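Local coordinates for phosphoribulokinase 1 (Rhodobacter sphaeroides, PDB 1A7J), which catalyses the ATP-dependent phosphorylation of D-ribulose 5-phosphate to D-ribulose 1,5-bisphosphate, a step of the Calvin cycle, at residues A[26-31]-A[278-283]. Sequence-based numbering, arbitrary orientation.
Sequences DQIFRR and PLIDRV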
loop_
_atom_site.group_PDB
_atom_site.type_symbol
_atom_site.label_atom_id
_atom_site.label_comp_id
_atom_site.label_asym_id
_atom_site.label_seq_id
_atom_site.Cartn_x
_atom_site.Cartn_y
_atom_site.Cartn_z
ATOM N N ASP A 26 3.748 2.047 -13.445
ATOM C CA ASP A 26 4.345 1.446 -14.634
ATOM C C ASP A 26 4.189 2.399 -15.819
ATOM O O ASP A 26 5.179 2.867 -16.369
ATOM C CB ASP A 26 3.671 0.099 -14.959
ATOM C CG ASP A 26 4.099 -1.032 -14.016
ATOM O OD1 ASP A 26 5.148 -0.888 -13.351
ATOM O OD2 ASP A 26 3.409 -2.082 -13.966
ATOM N N GLN A 27 2.945 2.822 -16.059
ATOM C CA GLN A 27 2.579 3.769 -17.124
ATOM C C GLN A 27 3.422 5.044 -17.083
ATOM O O GLN A 27 3.649 5.679 -18.106
ATOM C CB GLN A 27 1.093 4.154 -17.011
ATOM C CG GLN A 27 0.118 3.245 -17.759
ATOM C CD GLN A 27 -1.354 3.539 -17.432
ATOM O OE1 GLN A 27 -1.994 4.385 -18.060
ATOM N NE2 GLN A 27 -1.904 2.796 -16.485
ATOM N N ILE A 28 3.856 5.437 -15.895
ATOM C CA ILE A 28 4.618 6.661 -15.749
ATOM C C ILE A 28 6.120 6.416 -15.901
ATOM O O ILE A 28 6.793 7.159 -16.605
ATOM C CB ILE A 28 4.306 7.333 -14.398
ATOM C CG1 ILE A 28 2.838 7.720 -14.343
ATOM C CG2 ILE A 28 5.112 8.587 -14.217
ATOM C CD1 ILE A 28 2.349 7.761 -12.951
ATOM N N PHE A 29 6.642 5.363 -15.281
ATOM C CA PHE A 29 8.045 5.009 -15.447
ATOM C C PHE A 29 8.347 4.658 -16.903
ATOM O O PHE A 29 9.482 4.749 -17.346
ATOM C CB PHE A 29 8.408 3.811 -14.579
ATOM C CG PHE A 29 8.084 3.986 -13.137
ATOM C CD1 PHE A 29 8.104 5.236 -12.555
ATOM C CD2 PHE A 29 7.803 2.877 -12.350
ATOM C CE1 PHE A 29 7.853 5.376 -11.199
ATOM C CE2 PHE A 29 7.546 3.001 -11.018
ATOM C CZ PHE A 29 7.572 4.257 -10.431
ATOM N N ARG A 30 7.347 4.164 -17.617
ATOM C CA ARG A 30 7.498 3.849 -19.033
ATOM C C ARG A 30 7.409 5.139 -19.843
ATOM O O ARG A 30 8.221 5.393 -20.737
ATOM C CB ARG A 30 6.401 2.889 -19.468
ATOM C CG ARG A 30 6.398 2.587 -20.950
ATOM C CD ARG A 30 4.985 2.320 -21.429
ATOM N NE ARG A 30 4.560 3.317 -22.407
ATOM C CZ ARG A 30 3.615 4.226 -22.190
ATOM N NH1 ARG A 30 2.905 4.188 -21.069
ATOM N NH2 ARG A 30 3.364 5.157 -23.109
ATOM N N ARG A 31 6.454 5.980 -19.459
ATOM C CA ARG A 31 6.242 7.289 -20.057
ATOM C C ARG A 31 7.464 8.173 -19.876
ATOM O O ARG A 31 7.691 9.064 -20.677
ATOM C CB ARG A 31 5.037 7.949 -19.393
ATOM C CG ARG A 31 4.311 8.966 -20.237
ATOM C CD ARG A 31 2.811 8.816 -20.055
ATOM N NE ARG A 31 2.320 7.576 -20.655
ATOM C CZ ARG A 31 1.039 7.227 -20.714
ATOM N NH1 ARG A 31 0.131 7.915 -20.032
ATOM N NH2 ARG A 31 0.674 6.139 -21.386
ATOM N N PRO A 278 4.927 14.551 -12.584
ATOM C CA PRO A 278 5.951 15.540 -12.201
ATOM C C PRO A 278 6.723 15.408 -10.872
ATOM O O PRO A 278 7.777 16.032 -10.695
ATOM C CB PRO A 278 5.189 16.865 -12.252
ATOM C CG PRO A 278 3.797 16.510 -12.053
ATOM C CD PRO A 278 3.642 15.224 -12.830
ATOM N N LEU A 279 6.164 14.720 -9.886
ATOM C CA LEU A 279 6.944 14.494 -8.694
ATOM C C LEU A 279 8.000 13.431 -8.995
ATOM O O LEU A 279 9.157 13.594 -8.625
ATOM C CB LEU A 279 6.057 14.056 -7.535
ATOM C CG LEU A 279 4.721 14.743 -7.323
ATOM C CD1 LEU A 279 4.255 14.443 -5.925
ATOM C CD2 LEU A 279 4.846 16.231 -7.522
ATOM N N ILE A 280 7.631 12.411 -9.773
ATOM C CA ILE A 280 8.544 11.330 -10.117
ATOM C C ILE A 280 9.579 11.811 -11.101
ATOM O O ILE A 280 10.667 11.258 -11.181
ATOM C CB ILE A 280 7.785 10.128 -10.700
ATOM C CG1 ILE A 280 6.992 9.454 -9.576
ATOM C CG2 ILE A 280 8.760 9.113 -11.301
ATOM C CD1 ILE A 280 5.929 8.496 -10.023
ATOM N N ASP A 281 9.265 12.884 -11.805
ATOM C CA ASP A 281 10.251 13.514 -12.659
ATOM C C ASP A 281 11.194 14.358 -11.826
ATOM O O ASP A 281 12.392 14.110 -11.814
ATOM C CB ASP A 281 9.581 14.373 -13.735
ATOM C CG ASP A 281 9.024 13.546 -14.888
ATOM O OD1 ASP A 281 9.610 12.489 -15.223
ATOM O OD2 ASP A 281 8.004 13.962 -15.479
ATOM N N ARG A 282 10.647 15.253 -11.014
ATOM C CA ARG A 282 11.465 16.109 -10.160
ATOM C C ARG A 282 12.369 15.280 -9.260
ATOM O O ARG A 282 13.196 15.813 -8.511
ATOM C CB ARG A 282 10.562 17.000 -9.300
ATOM C CG ARG A 282 10.145 18.354 -10.005
ATOM C CD ARG A 282 11.194 19.446 -9.655
ATOM N NE ARG A 282 11.240 19.648 -8.176
ATOM C CZ ARG A 282 12.332 20.047 -7.494
ATOM N NH1 ARG A 282 13.541 20.124 -8.115
ATOM N NH2 ARG A 282 12.240 20.364 -6.176
ATOM N N VAL A 283 12.098 13.983 -9.247
ATOM C CA VAL A 283 12.770 13.044 -8.380
ATOM C C VAL A 283 13.865 12.356 -9.207
ATOM O O VAL A 283 15.026 12.348 -8.806
ATOM C CB VAL A 283 11.689 12.047 -7.759
ATOM C CG1 VAL A 283 11.783 10.663 -8.374
ATOM C CG2 VAL A 283 11.788 11.994 -6.211
#
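Phe29 and Ile280 meet where helix 21-32 packs against helix 268-284, the last helix of the chain. The enzyme has a P-loop kinase fold resembling adenylate kinase. Helix 21-32 follows the predicted ATP-binding loop in sequence, so this contact joins the C-terminal helix to the nucleotide-binding part of the fold. It is structural packing: the side chain of Ile28 lies about 11 Å from that of Thr20, a predicted ATP-binding residue.

The contact is small and apolar, and its three touching residues are buried. The backbones stay well apart, with Phe29 CA and Ile280 CA 8.3 Å from each other. Side chains bridge the gap. Ile280 points toward helix 21-32 and sets both its branches against the CE1 corner of the Phe29 ring. CG2 of Ile280 meets the ring at its edge, near its plane, and lies 3.8 Å from Phe29 CE1. CD1 of Ile280 reaches the same CE1 of Phe29, also at 3.8 Å, but from one side of the plane. The two side chains cross at about a right angle.

Phe29 CG lies anti to the carbonyl carbon and beside the backbone N (chi1 -55°). The CB bond does not aim straight at helix 268-284, but the CD1-CE1 side of the ring comes nearer to Ile280. In Ile280 the longer branch is extended (chi2 165°), which takes CD1 across to both neighbours.

Val34 also packs on Phe29, while Thr277 packs on Ile28. Beside the contact, Asp281 OD2 comes close to Glu32 OE1. These like charges might favour protonation of one of the two acids.

Ile28 adds a looser touch: its CG2 methyl lies 4.3 Å from CD1 of Ile280.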